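ABC transporter substrate-binding protein (Staphylococcus aureus subsp. aureus NCTC 8325, PDB 3UN6) is probably the ligand-binding component of an ABC-type import system and is seen with zinc bound, its natural ligand being unknown. Local coordinates at residues Y146-L151 / P216-C221; H114-V119 / H210-I215; G141-Y146 / Y189-P194; N73-L78 / A90-E95. All blocks are in the same frame, centred on the assembly; numbering follows the deposited sequence.

Interaction 1: Y146-L151 / P216-C221; sequences YSTHYL and PDAYCC. With ZN (zinc ion), chain B; PO4 (phosphate ion), chain E.
The imidazole of H149 is met obliquely by the sulfur of C220, with H149 CE1 3.5 Å from C220 SG; in its own plane the ring has S147 CB at an edge, and its NE2 is hydrogen-bonded to N118 OD1. The ring of Y146, with no part in the C220 contact, offers its edge to a phosphate, Y146 OH lying very close to the phosphate oxygen. At the first turn of helix 148-159, T148 reaches across with both branches: CG2, anti to the backbone N, packs on A218 CB at 3.9 Å, while OG1 comes within 2.6 Å of Y219 O and is also hydrogen-bonded to E95 OE2. S147 caps this turn, its OG accepting from Y150 N. C220 SG and C221 SG bind zinc at 2.4 and 2.3 Å, and H46 and a water complete four ligands. Two sulfur ligands imply that the cysteines are probably thiolates, and the lone hydroxyl proton of T148 can satisfy only one of its two acceptors unless E95 carries a proton.

Interaction 2: H114-V119 / H210-I215; sequences HHEGNV and HGDDVI
E116 and D212 bring two carboxylates face to face, their planes 23° apart and E116 OE2 3.0 Å from D212 OD2. Two like charges thus lie close together, which would probably raise the pKa of one acid; waters donating to E116 OE2 (2.8 Å) and to D212 OD2 would ease the repulsion. The bend of E116 at chi2 (-63°) turns its carboxylate over D212, and its other oxygen, OE1, accepts from D217 N. The first of these waters also donates to I215 O, joining the segments. In the backbone, G211 N donates to N118 O at 3.0 Å, next to the antiparallel, non-hydrogen-bonded pair V119 and H210. V119 and H210 also pack side by side, V119 CG1 3.6 Å from H210 CD2. The H210 ring also stacks with that of W278. The contact joins strand 112-122 to the end of strand 206-210 and the turn after it, where I215 packs against helices 148-159 and 288-300, while V119 bonds through its backbone to V191 of strand 188-192.

Interaction 3: G141-Y146 / Y189-P194; sequences GIPHRY and YSVAEP. With PO4 (phosphate ion), chain F; PO4 (phosphate ion), chain E.
G141 pairs with Y189 in a parallel bridge, and S190 N donates to G141 O at 3.2 Å. The same oxygen receives a CA-H...O contact from Y189, whose CA is 3.3 Å away. Beyond the strand end, P143 sets CD close to a carbonyl, 3.4 Å from S190 O, and its CG makes a loose apolar contact with V191 CG2. The loop that follows, leading into helix 148-159, binds two phosphate ions. H144 NE2 gives a nearly straight bond (171°) to a phosphate oxygen 2.6 Å away, and its ND1 accepts from Y146 N in the ring plane, which fixes the ring's rotation. R145, extended from CG to NE, lays its guanidinium edge between two phosphates: NE and NH2 donate to one, NH2 and NH1 to the other, and NH1 also forms a salt bridge with E171. Its CG rests 3.7 Å over the centre of the Y146 ring. The ions probably come from the crystallisation liquor. Strands 138-142 and 188-192 are parallel neighbours in a mixed sheet, consistent with the two-lobed periplasmic-binding-protein fold.

Interaction 4: N73-L78 / A90-E95; sequences NNWPDL and ASTLIE
W75 and L93 meet at about a right angle, the leucine standing on the indole: L93 CD1 sits 3.7 Å from the centroid of the five-membered ring, 3° off its normal, a CH-pi contact, and L93 CG lies 3.6 Å from W75 CE2. At the far edge of the six-membered ring, S91 O approaches W75 CZ3 in plane, at 3.6 Å, while T92 crosses obliquely with OG1 3.7 Å from the same CZ3. Strands 66-71 and 89-93 run parallel on either side of strand 36-41, so helix 75-83 forms the link of a beta-alpha-beta crossover, and its inner face supplies this contact. One turn on from W75, L78 has CG anti to the backbone N (chi1 177°), which carries CD2 to 4.0 Å from A90 CB and 3.9 Å from T92 OG1. T92 OG1 and W75 NE1 are buried with no polar partner in the model. At the helix start N74 is the N-cap, its OD1 accepting from D77 N at 2.9 Å and its amide donating back to D77 OD2.

In the fold
Interactions 1 to 4 gather round the zinc-bearing centre of the chain. Interaction 1 supplies C220 and C221, and H149 in it reaches interaction 2 through NE2, 2.8 Å from N118 OD1. It meets interaction 4 through T148 and E95, and through a backbone hydrogen bond between I94 N and C220 O. Interaction 3 shares Y146 with it and packs P143 CG 3.4 Å from H149 ND1; it joins interaction 2 where S190 OG lies 2.9 Å from V119 O. A further zinc ion lies about 4 Å from the nearest side-chain atoms of H149, V191 and W75, and P143 CB is 3.5 Å from W75 NE1. Interactions 2 and 4 stay apart, their nearest atoms about 6 Å from each other.

Interaction 1: Y146-L151 / P216-C221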
loop_
_atom_site.group_PDB
_atom_site.type_symbol
_atom_site.label_atom_id
_atom_site.label_comp_id
_atom_site.label_asym_id
_atom_site.label_seq_id
_atom_site.Cartn_x
_atom_site.Cartn_y
_atom_site.Cartn_z
ATOM N N TYR A 146 0.634 2.241 -11.879
ATOM C CA TYR A 146 1.903 2.347 -11.156
ATOM C C TYR A 146 1.684 1.746 -9.797
ATOM O O TYR A 146 1.404 2.452 -8.816
ATOM C CB TYR A 146 2.386 3.804 -11.085
ATOM C CG TYR A 146 2.420 4.458 -12.463
ATOM C CD1 TYR A 146 3.143 3.882 -13.503
ATOM C CD2 TYR A 146 1.762 5.661 -12.712
ATOM C CE1 TYR A 146 3.176 4.467 -14.769
ATOM C CE2 TYR A 146 1.787 6.245 -13.975
ATOM C CZ TYR A 146 2.506 5.642 -14.991
ATOM O OH TYR A 146 2.544 6.205 -16.245
ATOM N N SER A 147 1.798 0.424 -9.736
ATOM C CA SER A 147 1.564 -0.290 -8.505
ATOM C C SER A 147 2.368 -1.561 -8.448
ATOM O O SER A 147 2.734 -2.101 -9.469
ATOM C CB SER A 147 0.080 -0.626 -8.358
ATOM O OG SER A 147 -0.392 -1.558 -9.344
ATOM N N THR A 148 2.662 -1.999 -7.233
ATOM C CA THR A 148 3.327 -3.276 -6.985
ATOM C C THR A 148 2.423 -4.432 -7.460
ATOM O O THR A 148 2.888 -5.501 -7.794
ATOM C CB THR A 148 3.652 -3.393 -5.490
ATOM O OG1 THR A 148 4.646 -2.421 -5.172
ATOM C CG2 THR A 148 4.176 -4.817 -5.075
ATOM N N HIS A 149 1.124 -4.181 -7.490
ATOM C CA HIS A 149 0.132 -5.158 -7.944
ATOM C C HIS A 149 0.348 -5.507 -9.398
ATOM O O HIS A 149 0.344 -6.685 -9.749
ATOM C CB HIS A 149 -1.264 -4.599 -7.678
ATOM C CG HIS A 149 -1.414 -4.118 -6.280
ATOM N ND1 HIS A 149 -1.189 -2.801 -5.923
ATOM C CD2 HIS A 149 -1.642 -4.793 -5.128
ATOM C CE1 HIS A 149 -1.327 -2.682 -4.616
ATOM N NE2 HIS A 149 -1.607 -3.873 -4.109
ATOM N N TYR A 150 0.559 -4.496 -10.248
ATOM C CA TYR A 150 0.906 -4.733 -11.654
ATOM C C TYR A 150 2.187 -5.589 -11.741
ATOM O O TYR A 150 2.260 -6.532 -12.522
ATOM C CB TYR A 150 1.147 -3.409 -12.394
ATOM C CG TYR A 150 1.745 -3.559 -13.780
ATOM C CD1 TYR A 150 3.100 -3.342 -14.019
ATOM C CD2 TYR A 150 0.951 -3.964 -14.855
ATOM C CE1 TYR A 150 3.633 -3.489 -15.304
ATOM C CE2 TYR A 150 1.466 -4.104 -16.105
ATOM C CZ TYR A 150 2.801 -3.876 -16.335
ATOM O OH TYR A 150 3.263 -4.036 -17.611
ATOM N N LEU A 151 3.186 -5.244 -10.945
ATOM C CA LEU A 151 4.452 -5.972 -10.956
ATOM C C LEU A 151 4.290 -7.413 -10.487
ATOM O O LEU A 151 4.875 -8.322 -11.056
ATOM C CB LEU A 151 5.502 -5.256 -10.085
ATOM C CG LEU A 151 5.773 -3.801 -10.499
ATOM C CD1 LEU A 151 6.742 -3.135 -9.501
ATOM C CD2 LEU A 151 6.306 -3.705 -11.932
ATOM N N PRO A 216 8.888 -12.013 -2.818
ATOM C CA PRO A 216 9.038 -11.875 -1.381
ATOM C C PRO A 216 9.367 -10.457 -0.907
ATOM O O PRO A 216 10.303 -9.827 -1.403
ATOM C CB PRO A 216 10.189 -12.818 -1.066
ATOM C CG PRO A 216 10.092 -13.862 -2.133
ATOM C CD PRO A 216 9.706 -13.113 -3.349
ATOM N N ASP A 217 8.566 -9.983 0.039
ATOM C CA ASP A 217 8.704 -8.661 0.650
ATOM C C ASP A 217 8.833 -7.505 -0.349
ATOM O O ASP A 217 9.674 -6.609 -0.191
ATOM C CB ASP A 217 9.867 -8.646 1.663
ATOM C CG ASP A 217 9.857 -7.367 2.569
ATOM O OD1 ASP A 217 8.777 -6.739 2.764
ATOM O OD2 ASP A 217 10.940 -6.999 3.086
ATOM N N ALA A 218 8.019 -7.543 -1.395
ATOM C CA ALA A 218 7.976 -6.455 -2.340
ATOM C C ALA A 218 7.389 -5.242 -1.633
ATOM O O ALA A 218 6.348 -5.330 -0.993
ATOM C CB ALA A 218 7.101 -6.828 -3.543
ATOM N N TYR A 219 8.045 -4.100 -1.725
ATOM C CA TYR A 219 7.480 -2.923 -1.117
ATOM C C TYR A 219 6.210 -2.535 -1.887
ATOM O O TYR A 219 6.126 -2.723 -3.117
ATOM C CB TYR A 219 8.475 -1.764 -1.105
ATOM C CG TYR A 219 9.682 -1.922 -0.214
ATOM C CD1 TYR A 219 9.728 -2.881 0.807
ATOM C CD2 TYR A 219 10.734 -1.020 -0.308
ATOM C CE1 TYR A 219 10.837 -2.976 1.648
ATOM C CE2 TYR A 219 11.827 -1.091 0.536
ATOM C CZ TYR A 219 11.879 -2.074 1.510
ATOM O OH TYR A 219 12.967 -2.140 2.337
ATOM N N CYS A 220 5.211 -2.036 -1.155
ATOM C CA CYS A 220 3.970 -1.577 -1.764
ATOM C C CYS A 220 3.660 -0.125 -1.376
ATOM O O CYS A 220 3.854 0.773 -2.161
ATOM C CB CYS A 220 2.811 -2.507 -1.414
ATOM S SG CYS A 220 1.281 -2.094 -2.318
ATOM N N CYS A 221 3.167 0.104 -0.176
ATOM C CA CYS A 221 2.850 1.452 0.241
ATOM C C CYS A 221 3.902 2.058 1.156
ATOM O O CYS A 221 4.497 1.374 1.989
ATOM C CB CYS A 221 1.489 1.508 0.923
ATOM S SG CYS A 221 0.065 1.293 -0.214
HETATM ZN ZN ZN B . -0.155 -0.893 -0.829
HETATM P P PO4 E . 1.433 8.920 -17.877
HETATM O O1 PO4 E . 0.266 9.258 -18.766
HETATM O O2 PO4 E . 1.007 7.893 -16.859
HETATM O O3 PO4 E . 2.550 8.347 -18.723
HETATM O O4 PO4 E . 1.932 10.137 -17.142
HETATM O O HOH W 1 2.202 -0.352 -5.000
HETATM O O HOH W 2 -2.228 -0.957 -2.014
#

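Interaction 2: H114-V119 / H210-I215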
loop_
_atom_site.group_PDB
_atom_site.type_symbol
_atom_site.label_atom_id
_atom_site.label_comp_id
_atom_site.label_asym_id
_atom_site.label_seq_id
_atom_site.Cartn_x
_atom_site.Cartn_y
_atom_site.Cartn_z
ATOM N N HIS A 114 4.006 -0.851 5.729
ATOM C CA HIS A 114 3.817 -2.237 6.123
ATOM C C HIS A 114 4.731 -3.144 5.304
ATOM O O HIS A 114 5.449 -2.686 4.408
ATOM C CB HIS A 114 2.425 -2.615 5.648
ATOM C CG HIS A 114 2.332 -2.545 4.163
ATOM N ND1 HIS A 114 2.389 -3.665 3.362
ATOM C CD2 HIS A 114 2.393 -1.479 3.328
ATOM C CE1 HIS A 114 2.388 -3.288 2.095
ATOM N NE2 HIS A 114 2.404 -1.966 2.050
ATOM N N HIS A 115 4.687 -4.432 5.618
ATOM C CA HIS A 115 5.344 -5.479 4.806
ATOM C C HIS A 115 4.225 -6.438 4.402
ATOM O O HIS A 115 3.301 -6.687 5.188
ATOM C CB HIS A 115 6.432 -6.244 5.558
ATOM C CG HIS A 115 7.617 -5.409 5.928
ATOM N ND1 HIS A 115 8.705 -5.251 5.103
ATOM C CD2 HIS A 115 7.874 -4.676 7.033
ATOM C CE1 HIS A 115 9.583 -4.458 5.685
ATOM N NE2 HIS A 115 9.106 -4.098 6.857
ATOM N N GLU A 116 4.298 -6.939 3.171
ATOM C CA GLU A 116 3.347 -7.909 2.632
ATOM C C GLU A 116 1.909 -7.401 2.561
ATOM O O GLU A 116 1.679 -6.237 2.180
ATOM C CB GLU A 116 3.458 -9.252 3.394
ATOM C CG GLU A 116 4.870 -9.818 3.369
ATOM C CD GLU A 116 5.398 -10.167 1.952
ATOM O OE1 GLU A 116 6.551 -10.654 1.869
ATOM O OE2 GLU A 116 4.678 -9.983 0.935
ATOM N N GLY A 117 0.936 -8.265 2.839
ATOM C CA GLY A 117 -0.474 -7.857 2.806
ATOM C C GLY A 117 -1.129 -7.700 1.431
ATOM O O GLY A 117 -2.223 -7.118 1.321
ATOM N N ASN A 118 -0.475 -8.199 0.381
ATOM C CA ASN A 118 -1.026 -8.162 -1.001
ATOM C C ASN A 118 -1.510 -9.539 -1.445
ATOM O O ASN A 118 -0.962 -10.571 -1.032
ATOM C CB ASN A 118 0.023 -7.631 -2.008
ATOM C CG ASN A 118 0.089 -6.102 -2.036
ATOM O OD1 ASN A 118 -0.945 -5.444 -1.945
ATOM N ND2 ASN A 118 1.298 -5.535 -2.200
ATOM N N VAL A 119 -2.549 -9.552 -2.272
ATOM C CA VAL A 119 -3.080 -10.787 -2.788
ATOM C C VAL A 119 -3.356 -10.746 -4.284
ATOM O O VAL A 119 -3.409 -9.691 -4.886
ATOM C CB VAL A 119 -4.424 -11.146 -2.086
ATOM C CG1 VAL A 119 -4.199 -11.409 -0.623
ATOM C CG2 VAL A 119 -5.455 -10.036 -2.284
ATOM N N HIS A 210 -0.495 -15.277 -2.456
ATOM C CA HIS A 210 -0.139 -14.131 -1.650
ATOM C C HIS A 210 1.085 -13.484 -2.315
ATOM O O HIS A 210 1.860 -14.155 -2.982
ATOM C CB HIS A 210 0.104 -14.515 -0.184
ATOM C CG HIS A 210 -1.163 -14.668 0.596
ATOM N ND1 HIS A 210 -1.730 -15.891 0.872
ATOM C CD2 HIS A 210 -2.009 -13.738 1.099
ATOM C CE1 HIS A 210 -2.856 -15.712 1.537
ATOM N NE2 HIS A 210 -3.049 -14.414 1.687
ATOM N N GLY A 211 1.240 -12.178 -2.165
ATOM C CA GLY A 211 2.387 -11.482 -2.758
ATOM C C GLY A 211 3.693 -12.154 -2.382
ATOM O O GLY A 211 4.587 -12.294 -3.213
ATOM N N ASP A 212 3.749 -12.600 -1.127
ATOM C CA ASP A 212 4.888 -13.288 -0.530
ATOM C C ASP A 212 5.401 -14.446 -1.380
ATOM O O ASP A 212 6.600 -14.718 -1.408
ATOM C CB ASP A 212 4.493 -13.936 0.814
ATOM C CG ASP A 212 3.598 -13.060 1.689
ATOM O OD1 ASP A 212 3.715 -13.185 2.927
ATOM O OD2 ASP A 212 2.775 -12.266 1.169
ATOM N N ASP A 213 4.471 -15.134 -2.038
ATOM C CA ASP A 213 4.764 -16.304 -2.853
ATOM C C ASP A 213 5.288 -15.949 -4.222
ATOM O O ASP A 213 5.725 -16.837 -4.957
ATOM C CB ASP A 213 3.472 -17.106 -3.126
ATOM C CG ASP A 213 2.716 -17.494 -1.870
ATOM O OD1 ASP A 213 3.378 -17.829 -0.883
ATOM O OD2 ASP A 213 1.443 -17.489 -1.890
ATOM N N VAL A 214 5.186 -14.676 -4.589
ATOM C CA VAL A 214 5.529 -14.230 -5.926
ATOM C C VAL A 214 6.776 -13.370 -5.904
ATOM O O VAL A 214 7.732 -13.663 -6.597
ATOM C CB VAL A 214 4.360 -13.455 -6.501
ATOM C CG1 VAL A 214 4.653 -13.026 -7.885
ATOM C CG2 VAL A 214 3.108 -14.327 -6.460
ATOM N N ILE A 215 6.742 -12.269 -5.162
ATOM C CA ILE A 215 7.941 -11.443 -4.989
ATOM C C ILE A 215 8.059 -11.217 -3.487
ATOM O O ILE A 215 7.406 -10.344 -2.934
ATOM C CB ILE A 215 7.896 -10.058 -5.721
ATOM C CG1 ILE A 215 7.535 -10.202 -7.186
ATOM C CG2 ILE A 215 9.260 -9.393 -5.639
ATOM C CD1 ILE A 215 7.293 -8.827 -7.914
HETATM O O HOH W 3 5.407 -9.418 -1.660
HETATM O O HOH W 4 0.243 -11.265 2.064
#

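Interaction 3: G141-Y146 / Y189-P194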
loop_
_atom_site.group_PDB
_atom_site.type_symbol
_atom_site.label_atom_id
_atom_site.label_comp_id
_atom_site.label_asym_id
_atom_site.label_seq_id
_atom_site.Cartn_x
_atom_site.Cartn_y
_atom_site.Cartn_z
ATOM N N GLY A 141 -7.906 -6.776 -12.611
ATOM C CA GLY A 141 -8.113 -5.473 -12.005
ATOM C C GLY A 141 -6.866 -5.157 -11.183
ATOM O O GLY A 141 -6.287 -6.057 -10.561
ATOM N N ILE A 142 -6.394 -3.913 -11.255
ATOM C CA ILE A 142 -5.263 -3.440 -10.425
ATOM C C ILE A 142 -5.673 -2.072 -9.872
ATOM O O ILE A 142 -6.536 -1.404 -10.444
ATOM C CB ILE A 142 -3.890 -3.368 -11.203
ATOM C CG1 ILE A 142 -4.039 -2.569 -12.517
ATOM C CG2 ILE A 142 -3.391 -4.773 -11.486
ATOM C CD1 ILE A 142 -2.731 -2.264 -13.279
ATOM N N PRO A 143 -5.085 -1.655 -8.743
ATOM C CA PRO A 143 -5.499 -0.359 -8.179
ATOM C C PRO A 143 -5.033 0.889 -8.960
ATOM O O PRO A 143 -5.663 1.948 -8.893
ATOM C CB PRO A 143 -4.914 -0.385 -6.756
ATOM C CG PRO A 143 -4.338 -1.732 -6.564
ATOM C CD PRO A 143 -4.120 -2.352 -7.891
ATOM N N HIS A 144 -3.935 0.750 -9.682
ATOM C CA HIS A 144 -3.363 1.815 -10.492
ATOM C C HIS A 144 -2.302 1.170 -11.388
ATOM O O HIS A 144 -1.726 0.144 -11.025
ATOM C CB HIS A 144 -2.682 2.881 -9.609
ATOM C CG HIS A 144 -2.480 4.192 -10.301
ATOM N ND1 HIS A 144 -1.418 4.439 -11.145
ATOM C CD2 HIS A 144 -3.230 5.319 -10.300
ATOM C CE1 HIS A 144 -1.522 5.667 -11.628
ATOM N NE2 HIS A 144 -2.612 6.224 -11.128
ATOM N N ARG A 145 -2.055 1.743 -12.558
ATOM C CA ARG A 145 -0.988 1.207 -13.427
ATOM C C ARG A 145 0.403 1.252 -12.734
ATOM O O ARG A 145 1.244 0.413 -12.989
ATOM C CB ARG A 145 -0.947 1.930 -14.761
ATOM C CG ARG A 145 -0.762 3.429 -14.701
ATOM C CD ARG A 145 -1.102 3.989 -16.068
ATOM N NE ARG A 145 -0.967 5.430 -16.153
ATOM C CZ ARG A 145 -1.855 6.308 -15.696
ATOM N NH1 ARG A 145 -2.945 5.913 -15.043
ATOM N NH2 ARG A 145 -1.627 7.598 -15.866
ATOM N N TYR A 146 0.634 2.241 -11.879
ATOM C CA TYR A 146 1.903 2.347 -11.156
ATOM C C TYR A 146 1.684 1.746 -9.797
ATOM O O TYR A 146 1.404 2.452 -8.816
ATOM C CB TYR A 146 2.386 3.804 -11.085
ATOM C CG TYR A 146 2.420 4.458 -12.463
ATOM C CD1 TYR A 146 3.143 3.882 -13.503
ATOM C CD2 TYR A 146 1.762 5.661 -12.712
ATOM C CE1 TYR A 146 3.176 4.467 -14.769
ATOM C CE2 TYR A 146 1.787 6.245 -13.975
ATOM C CZ TYR A 146 2.506 5.642 -14.991
ATOM O OH TYR A 146 2.544 6.205 -16.245
ATOM N N TYR A 189 -7.916 -10.219 -9.770
ATOM C CA TYR A 189 -7.364 -8.950 -9.407
ATOM C C TYR A 189 -6.269 -9.102 -8.377
ATOM O O TYR A 189 -6.077 -10.188 -7.798
ATOM C CB TYR A 189 -8.456 -7.982 -8.921
ATOM C CG TYR A 189 -9.269 -8.384 -7.675
ATOM C CD1 TYR A 189 -8.781 -8.153 -6.383
ATOM C CD2 TYR A 189 -10.554 -8.891 -7.804
ATOM C CE1 TYR A 189 -9.529 -8.483 -5.263
ATOM C CE2 TYR A 189 -11.313 -9.220 -6.699
ATOM C CZ TYR A 189 -10.794 -9.015 -5.428
ATOM O OH TYR A 189 -11.568 -9.329 -4.347
ATOM N N SER A 190 -5.506 -8.032 -8.215
ATOM C CA SER A 190 -4.474 -7.979 -7.217
ATOM C C SER A 190 -4.651 -6.667 -6.441
ATOM O O SER A 190 -4.815 -5.618 -7.040
ATOM C CB SER A 190 -3.111 -8.063 -7.869
ATOM O OG SER A 190 -2.121 -8.088 -6.881
ATOM N N VAL A 191 -4.592 -6.730 -5.110
ATOM C CA VAL A 191 -4.863 -5.571 -4.285
ATOM C C VAL A 191 -4.415 -5.832 -2.861
ATOM O O VAL A 191 -4.041 -6.960 -2.523
ATOM C CB VAL A 191 -6.370 -5.287 -4.283
ATOM C CG1 VAL A 191 -7.119 -6.458 -3.580
ATOM C CG2 VAL A 191 -6.684 -3.940 -3.631
ATOM N N ALA A 192 -4.393 -4.774 -2.043
ATOM C CA ALA A 192 -4.049 -4.926 -0.642
ATOM C C ALA A 192 -5.257 -5.483 0.084
ATOM O O ALA A 192 -6.399 -5.233 -0.312
ATOM C CB ALA A 192 -3.662 -3.578 -0.029
ATOM N N GLU A 193 -5.023 -6.223 1.148
ATOM C CA GLU A 193 -6.138 -6.651 1.974
ATOM C C GLU A 193 -6.700 -5.360 2.567
ATOM O O GLU A 193 -5.985 -4.361 2.648
ATOM C CB GLU A 193 -5.685 -7.628 3.034
ATOM C CG GLU A 193 -5.284 -8.997 2.471
ATOM C CD GLU A 193 -6.460 -9.814 1.881
ATOM O OE1 GLU A 193 -7.453 -9.228 1.400
ATOM O OE2 GLU A 193 -6.364 -11.066 1.870
ATOM N N PRO A 194 -7.977 -5.368 2.980
ATOM C CA PRO A 194 -8.890 -6.476 3.039
ATOM C C PRO A 194 -9.705 -6.754 1.779
ATOM O O PRO A 194 -10.628 -7.540 1.847
ATOM C CB PRO A 194 -9.829 -6.042 4.154
ATOM C CG PRO A 194 -9.940 -4.565 3.949
ATOM C CD PRO A 194 -8.640 -4.117 3.375
HETATM P P PO4 F . -4.168 8.700 -13.126
HETATM O O1 PO4 F . -4.805 7.364 -13.410
HETATM O O2 PO4 F . -3.336 8.639 -11.872
HETATM O O3 PO4 F . -3.243 9.075 -14.257
HETATM O O4 PO4 F . -5.261 9.731 -13.013
HETATM P P PO4 E . 1.433 8.920 -17.877
HETATM O O1 PO4 E . 0.266 9.258 -18.766
HETATM O O2 PO4 E . 1.007 7.893 -16.859
HETATM O O3 PO4 E . 2.550 8.347 -18.723
HETATM O O4 PO4 E . 1.932 10.137 -17.142
#

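Interaction 4: N73-L78 / A90-E95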
loop_
_atom_site.group_PDB
_atom_site.type_symbol
_atom_site.label_atom_id
_atom_site.label_comp_id
_atom_site.label_asym_id
_atom_site.label_seq_id
_atom_site.Cartn_x
_atom_site.Cartn_y
_atom_site.Cartn_z
ATOM N N ASN A 73 -11.296 6.943 -1.531
ATOM C CA ASN A 73 -11.785 5.649 -2.037
ATOM C C ASN A 73 -10.962 5.133 -3.220
ATOM O O ASN A 73 -11.129 4.004 -3.635
ATOM C CB ASN A 73 -13.237 5.766 -2.531
ATOM C CG ASN A 73 -14.182 6.331 -1.488
ATOM O OD1 ASN A 73 -15.060 7.154 -1.809
ATOM N ND2 ASN A 73 -14.015 5.904 -0.234
ATOM N N ASN A 74 -10.113 5.981 -3.784
ATOM C CA ASN A 74 -9.286 5.619 -4.940
ATOM C C ASN A 74 -7.982 6.396 -4.933
ATOM O O ASN A 74 -7.886 7.461 -4.313
ATOM C CB ASN A 74 -10.021 5.915 -6.240
ATOM C CG ASN A 74 -10.405 7.385 -6.371
ATOM O OD1 ASN A 74 -9.665 8.192 -6.943
ATOM N ND2 ASN A 74 -11.527 7.746 -5.784
ATOM N N TRP A 75 -6.995 5.875 -5.652
ATOM C CA TRP A 75 -5.666 6.480 -5.687
ATOM C C TRP A 75 -5.530 7.838 -6.388
ATOM O O TRP A 75 -4.852 8.727 -5.860
ATOM C CB TRP A 75 -4.646 5.491 -6.217
ATOM C CG TRP A 75 -4.487 4.317 -5.315
ATOM C CD1 TRP A 75 -4.894 3.046 -5.556
ATOM C CD2 TRP A 75 -3.900 4.312 -4.017
ATOM N NE1 TRP A 75 -4.586 2.236 -4.496
ATOM C CE2 TRP A 75 -3.965 2.994 -3.536
ATOM C CE3 TRP A 75 -3.305 5.295 -3.218
ATOM C CZ2 TRP A 75 -3.463 2.627 -2.299
ATOM C CZ3 TRP A 75 -2.820 4.939 -1.989
ATOM C CH2 TRP A 75 -2.898 3.610 -1.531
ATOM N N PRO A 76 -6.166 8.025 -7.551
ATOM C CA PRO A 76 -6.045 9.350 -8.177
ATOM C C PRO A 76 -6.550 10.510 -7.296
ATOM O O PRO A 76 -5.878 11.531 -7.203
ATOM C CB PRO A 76 -6.880 9.203 -9.462
ATOM C CG PRO A 76 -6.729 7.747 -9.807
ATOM C CD PRO A 76 -6.771 7.040 -8.460
ATOM N N ASP A 77 -7.700 10.361 -6.633
ATOM C CA ASP A 77 -8.188 11.419 -5.725
ATOM C C ASP A 77 -7.187 11.721 -4.612
ATOM O O ASP A 77 -6.964 12.880 -4.240
ATOM C CB ASP A 77 -9.490 11.018 -5.066
ATOM C CG ASP A 77 -10.661 11.073 -6.002
ATOM O OD1 ASP A 77 -10.487 11.559 -7.140
ATOM O OD2 ASP A 77 -11.759 10.630 -5.589
ATOM N N LEU A 78 -6.611 10.672 -4.058
ATOM C CA LEU A 78 -5.630 10.833 -2.990
ATOM C C LEU A 78 -4.376 11.614 -3.495
ATOM O O LEU A 78 -3.924 12.570 -2.840
ATOM C CB LEU A 78 -5.281 9.479 -2.378
ATOM C CG LEU A 78 -4.201 9.455 -1.293
ATOM C CD1 LEU A 78 -4.415 8.256 -0.311
ATOM C CD2 LEU A 78 -2.805 9.423 -1.879
ATOM N N ALA A 90 0.721 11.303 3.114
ATOM C CA ALA A 90 -0.166 10.204 2.802
ATOM C C ALA A 90 0.519 8.851 2.833
ATOM O O ALA A 90 1.736 8.769 2.691
ATOM C CB ALA A 90 -0.725 10.416 1.391
ATOM N N SER A 91 -0.274 7.800 3.063
ATOM C CA SER A 91 0.201 6.414 2.879
ATOM C C SER A 91 -0.211 6.130 1.434
ATOM O O SER A 91 -1.387 6.253 1.100
ATOM C CB SER A 91 -0.479 5.438 3.844
ATOM O OG SER A 91 0.057 4.140 3.689
ATOM N N THR A 92 0.741 5.778 0.574
ATOM C CA THR A 92 0.452 5.651 -0.859
ATOM C C THR A 92 1.311 4.628 -1.584
ATOM O O THR A 92 2.365 4.211 -1.095
ATOM C CB THR A 92 0.601 7.064 -1.559
ATOM O OG1 THR A 92 0.094 7.032 -2.909
ATOM C CG2 THR A 92 2.046 7.513 -1.578
ATOM N N LEU A 93 0.842 4.209 -2.750
ATOM C CA LEU A 93 1.585 3.272 -3.590
ATOM C C LEU A 93 2.973 3.887 -3.882
ATOM O O LEU A 93 3.077 5.059 -4.281
ATOM C CB LEU A 93 0.860 3.038 -4.906
ATOM C CG LEU A 93 -0.576 2.517 -4.794
ATOM C CD1 LEU A 93 -1.163 2.462 -6.195
ATOM C CD2 LEU A 93 -0.624 1.154 -4.081
ATOM N N ILE A 94 4.030 3.098 -3.683
ATOM C CA ILE A 94 5.387 3.620 -3.849
ATOM C C ILE A 94 5.693 4.005 -5.297
ATOM O O ILE A 94 6.388 4.991 -5.533
ATOM C CB ILE A 94 6.474 2.657 -3.218
ATOM C CG1 ILE A 94 7.837 3.355 -3.158
ATOM C CG2 ILE A 94 6.543 1.308 -3.959
ATOM C CD1 ILE A 94 8.987 2.468 -2.602
ATOM N N GLU A 95 5.142 3.260 -6.268
ATOM C CA GLU A 95 5.421 3.525 -7.679
ATOM C C GLU A 95 4.733 4.792 -8.112
ATOM O O GLU A 95 5.285 5.550 -8.884
ATOM C CB GLU A 95 4.996 2.360 -8.608
ATOM C CG GLU A 95 5.779 1.012 -8.414
ATOM C CD GLU A 95 5.280 0.135 -7.254
ATOM O OE1 GLU A 95 4.327 0.533 -6.534
ATOM O OE2 GLU A 95 5.827 -0.983 -7.073
#